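Local coordinates for surface presentation of antigens protein SpaS (Salmonella typhimurium, PDB 3C01), which takes part in the type III secretion pathway that Salmonella needs to enter mammalian cells, and is represented here by part of its C-terminal domain, at residues B[17-25]-B[53-63]. Sequence-based numbering, arbitrary orientation.
Sequences IPMISVYET and LFKTHRRYDLV
Phe54, near the end of helix 47-56, meets the tip of Tyr23. Tyr23 OH donates to Phe54 O in the carbonyl plane, on a lone pair, at 2.7 Å. The same OH lies over one face of the Phe54 ring. The ring planes are nearly parallel, 16° apart, but strongly offset, with little face-to-face stacking. With its CG anti to the backbone N (chi1 -172°), Tyr23 extends from the strand to this carbonyl. Thr25 CG2 touches Phe54 CE1. At His57, CB and CD2 rest on Ile20 CG1. Arg58 CA and Arg59 N lie over one face of the Tyr23 ring, CA toward its rim. The Arg59 side chain reaches along the strand toward Glu24. Arg59 NH2 donates to Tyr23 O at 2.8 Å and makes a long salt bridge of 3.6 Å to Glu24 OE1. One water accepts from Arg59 NE and Tyr23 N and probably donates to Glu24 OE1. Arg58 to Asp61 form a type II beta turn, which brings the backbone to Ile20. Tyr60 N donates to Ile20 O at 2.8 Å, and Ile20 N gives a nearly straight bond of 2.9 Å to Asp61 O. Met19 and Leu62 form a single beta bridge. Val63 N donates to Pro18 O at 3.2 Å, while Val63 CG2 packs on Ile20 CD1 at 4.1 Å. In this C-terminal domain of the FlhB/YscU/SpaS family the loop joins helices 47-56 and 65-84 to strand 19-25, on the edge away from antiparallel strand 4-9. Pro18 and Val63 pack on helix 65-84, and Val22 and Glu24 touch helix 26-39.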
loop_
_atom_site.group_PDB
_atom_site.type_symbol
_atom_site.label_atom_id
_atom_site.label_comp_id
_atom_site.label_asym_id
_atom_site.label_seq_id
_atom_site.Cartn_x
_atom_site.Cartn_y
_atom_site.Cartn_z
ATOM N N ILE B 17 11.070 -9.575 1.078
ATOM C CA ILE B 17 10.368 -8.728 2.046
ATOM C C ILE B 17 9.607 -7.582 1.346
ATOM O O ILE B 17 10.053 -7.039 0.329
ATOM C CB ILE B 17 11.371 -8.161 3.058
ATOM C CG1 ILE B 17 12.150 -9.309 3.734
ATOM C CG2 ILE B 17 10.666 -7.285 4.075
ATOM C CD1 ILE B 17 13.502 -8.898 4.362
ATOM N N PRO B 18 8.420 -7.236 1.838
ATOM C CA PRO B 18 7.701 -6.111 1.200
ATOM C C PRO B 18 8.305 -4.750 1.483
ATOM O O PRO B 18 9.100 -4.627 2.364
ATOM C CB PRO B 18 6.303 -6.195 1.765
ATOM C CG PRO B 18 6.300 -7.403 2.723
ATOM C CD PRO B 18 7.647 -7.902 2.896
ATOM N N MET B 19 7.911 -3.744 0.721
ATOM C CA MET B 19 8.484 -2.422 0.831
ATOM C C MET B 19 7.397 -1.337 0.822
ATOM O O MET B 19 6.334 -1.512 0.251
ATOM C CB MET B 19 9.416 -2.211 -0.342
ATOM C CG MET B 19 9.936 -0.830 -0.512
ATOM S SD MET B 19 11.067 -0.720 -1.936
ATOM C CE MET B 19 9.966 0.041 -3.153
ATOM N N ILE B 20 7.700 -0.220 1.466
ATOM C CA ILE B 20 6.848 0.931 1.465
ATOM C C ILE B 20 7.078 1.677 0.156
ATOM O O ILE B 20 8.098 2.371 0.024
ATOM C CB ILE B 20 7.178 1.889 2.592
ATOM C CG1 ILE B 20 7.185 1.191 3.984
ATOM C CG2 ILE B 20 6.211 3.009 2.568
ATOM C CD1 ILE B 20 5.878 0.552 4.409
ATOM N N SER B 21 6.142 1.516 -0.792
ATOM C CA SER B 21 6.251 2.073 -2.109
ATOM C C SER B 21 5.763 3.502 -2.194
ATOM O O SER B 21 6.223 4.249 -3.035
ATOM C CB SER B 21 5.457 1.204 -3.102
ATOM O OG SER B 21 4.156 0.882 -2.612
ATOM N N VAL B 22 4.769 3.847 -1.374
ATOM C CA VAL B 22 4.078 5.122 -1.435
ATOM C C VAL B 22 3.931 5.609 -0.010
ATOM O O VAL B 22 3.637 4.812 0.879
ATOM C CB VAL B 22 2.696 4.942 -2.018
ATOM C CG1 VAL B 22 1.892 6.251 -1.940
ATOM C CG2 VAL B 22 2.807 4.405 -3.436
ATOM N N TYR B 23 4.137 6.912 0.212
ATOM C CA TYR B 23 3.973 7.475 1.552
ATOM C C TYR B 23 3.518 8.937 1.446
ATOM O O TYR B 23 4.303 9.800 1.046
ATOM C CB TYR B 23 5.311 7.371 2.252
ATOM C CG TYR B 23 5.340 7.712 3.719
ATOM C CD1 TYR B 23 5.262 6.702 4.676
ATOM C CD2 TYR B 23 5.531 9.015 4.146
ATOM C CE1 TYR B 23 5.324 6.968 6.016
ATOM C CE2 TYR B 23 5.581 9.314 5.507
ATOM C CZ TYR B 23 5.487 8.279 6.432
ATOM O OH TYR B 23 5.578 8.511 7.782
ATOM N N GLU B 24 2.260 9.206 1.788
ATOM C CA GLU B 24 1.686 10.523 1.586
ATOM C C GLU B 24 0.608 10.808 2.604
ATOM O O GLU B 24 -0.043 9.903 3.100
ATOM C CB GLU B 24 1.070 10.664 0.190
ATOM C CG GLU B 24 1.986 10.362 -1.013
ATOM C CD GLU B 24 3.160 11.331 -1.167
ATOM O OE1 GLU B 24 4.103 11.007 -1.970
ATOM O OE2 GLU B 24 3.158 12.399 -0.475
ATOM N N THR B 25 0.379 12.080 2.890
ATOM C CA THR B 25 -0.666 12.444 3.807
ATOM C C THR B 25 -1.579 13.494 3.189
ATOM O O THR B 25 -1.282 14.067 2.135
ATOM C CB THR B 25 -0.043 13.017 5.082
ATOM O OG1 THR B 25 0.461 14.308 4.790
ATOM C CG2 THR B 25 1.117 12.180 5.565
ATOM N N LEU B 53 2.079 2.109 10.465
ATOM C CA LEU B 53 3.082 2.176 9.415
ATOM C C LEU B 53 3.539 3.606 9.203
ATOM O O LEU B 53 4.748 3.859 9.064
ATOM C CB LEU B 53 2.571 1.658 8.115
ATOM C CG LEU B 53 2.303 0.156 8.037
ATOM C CD1 LEU B 53 1.480 -0.174 6.748
ATOM C CD2 LEU B 53 3.617 -0.685 8.140
ATOM N N PHE B 54 2.602 4.550 9.236
ATOM C CA PHE B 54 2.953 5.975 9.117
ATOM C C PHE B 54 3.950 6.384 10.197
ATOM O O PHE B 54 4.911 7.084 9.930
ATOM C CB PHE B 54 1.724 6.872 9.221
ATOM C CG PHE B 54 2.048 8.317 9.093
ATOM C CD1 PHE B 54 2.476 8.838 7.877
ATOM C CD2 PHE B 54 1.990 9.163 10.189
ATOM C CE1 PHE B 54 2.832 10.190 7.765
ATOM C CE2 PHE B 54 2.338 10.513 10.070
ATOM C CZ PHE B 54 2.757 11.019 8.848
ATOM N N LYS B 55 3.741 5.904 11.410
ATOM C CA LYS B 55 4.553 6.311 12.543
ATOM C C LYS B 55 5.908 5.642 12.503
ATOM O O LYS B 55 6.902 6.277 12.700
ATOM C CB LYS B 55 3.823 5.984 13.845
ATOM C CG LYS B 55 4.352 6.715 15.050
ATOM C CD LYS B 55 4.458 5.817 16.313
ATOM C CE LYS B 55 3.192 4.977 16.585
ATOM N NZ LYS B 55 3.150 4.538 18.049
ATOM N N THR B 56 5.944 4.362 12.173
ATOM C CA THR B 56 7.180 3.560 12.268
ATOM C C THR B 56 8.068 3.632 11.015
ATOM O O THR B 56 9.269 3.664 11.141
ATOM C CB THR B 56 6.843 2.070 12.578
ATOM O OG1 THR B 56 5.890 1.559 11.609
ATOM C CG2 THR B 56 6.233 1.950 13.977
ATOM N N HIS B 57 7.480 3.695 9.823
ATOM C CA HIS B 57 8.224 3.609 8.575
ATOM C C HIS B 57 8.283 4.940 7.792
ATOM O O HIS B 57 7.605 5.889 8.128
ATOM C CB HIS B 57 7.571 2.563 7.687
ATOM C CG HIS B 57 7.703 1.170 8.191
ATOM N ND1 HIS B 57 7.082 0.731 9.338
ATOM C CD2 HIS B 57 8.365 0.101 7.687
ATOM C CE1 HIS B 57 7.396 -0.538 9.545
ATOM N NE2 HIS B 57 8.158 -0.948 8.548
ATOM N N ARG B 58 9.100 4.961 6.744
ATOM C CA ARG B 58 9.234 6.054 5.793
ATOM C C ARG B 58 9.283 5.478 4.366
ATOM O O ARG B 58 9.534 4.266 4.149
ATOM C CB ARG B 58 10.562 6.824 6.023
ATOM C CG ARG B 58 10.665 7.581 7.371
ATOM C CD ARG B 58 9.409 8.420 7.581
ATOM N NE ARG B 58 9.464 9.241 8.772
ATOM C CZ ARG B 58 8.803 9.005 9.912
ATOM N NH1 ARG B 58 8.953 9.852 10.909
ATOM N NH2 ARG B 58 8.029 7.949 10.094
ATOM N N ARG B 59 9.064 6.362 3.391
ATOM C CA ARG B 59 9.085 5.991 1.999
ATOM C C ARG B 59 10.330 5.168 1.710
ATOM O O ARG B 59 11.414 5.546 2.095
ATOM C CB ARG B 59 9.041 7.232 1.100
ATOM C CG ARG B 59 8.606 6.903 -0.337
ATOM C CD ARG B 59 8.461 8.124 -1.248
ATOM N NE ARG B 59 7.486 9.073 -0.747
ATOM C CZ ARG B 59 7.766 10.097 0.042
ATOM N NH1 ARG B 59 9.006 10.319 0.435
ATOM N NH2 ARG B 59 6.782 10.890 0.468
ATOM N N TYR B 60 10.135 4.035 1.046
ATOM C CA TYR B 60 11.189 3.149 0.556
ATOM C C TYR B 60 11.867 2.284 1.625
ATOM O O TYR B 60 12.833 1.573 1.334
ATOM C CB TYR B 60 12.180 3.903 -0.342
ATOM C CG TYR B 60 11.503 4.652 -1.481
ATOM C CD1 TYR B 60 10.463 4.067 -2.204
ATOM C CD2 TYR B 60 11.891 5.962 -1.832
ATOM C CE1 TYR B 60 9.818 4.764 -3.246
ATOM C CE2 TYR B 60 11.284 6.656 -2.861
ATOM C CZ TYR B 60 10.249 6.059 -3.558
ATOM O OH TYR B 60 9.621 6.721 -4.570
ATOM N N ASP B 61 11.325 2.247 2.843
ATOM C CA ASP B 61 11.787 1.261 3.804
ATOM C C ASP B 61 11.280 -0.100 3.420
ATOM O O ASP B 61 10.201 -0.253 2.841
ATOM C CB ASP B 61 11.194 1.510 5.171
ATOM C CG ASP B 61 11.799 2.685 5.887
ATOM O OD1 ASP B 61 12.877 3.158 5.466
ATOM O OD2 ASP B 61 11.192 3.102 6.922
ATOM N N LEU B 62 12.030 -1.112 3.807
ATOM C CA LEU B 62 11.471 -2.423 3.991
ATOM C C LEU B 62 10.572 -2.414 5.239
ATOM O O LEU B 62 10.848 -1.720 6.238
ATOM C CB LEU B 62 12.593 -3.409 4.169
ATOM C CG LEU B 62 13.194 -4.084 2.932
ATOM C CD1 LEU B 62 13.325 -3.159 1.770
ATOM C CD2 LEU B 62 14.527 -4.687 3.331
ATOM N N VAL B 63 9.497 -3.191 5.177
ATOM C CA VAL B 63 8.637 -3.399 6.314
ATOM C C VAL B 63 9.421 -4.118 7.430
ATOM O O VAL B 63 9.966 -5.188 7.219
ATOM C CB VAL B 63 7.382 -4.208 5.873
ATOM C CG1 VAL B 63 6.463 -4.553 7.062
ATOM C CG2 VAL B 63 6.621 -3.419 4.798
HETATM O O HOH W 1 4.924 8.536 -1.906
#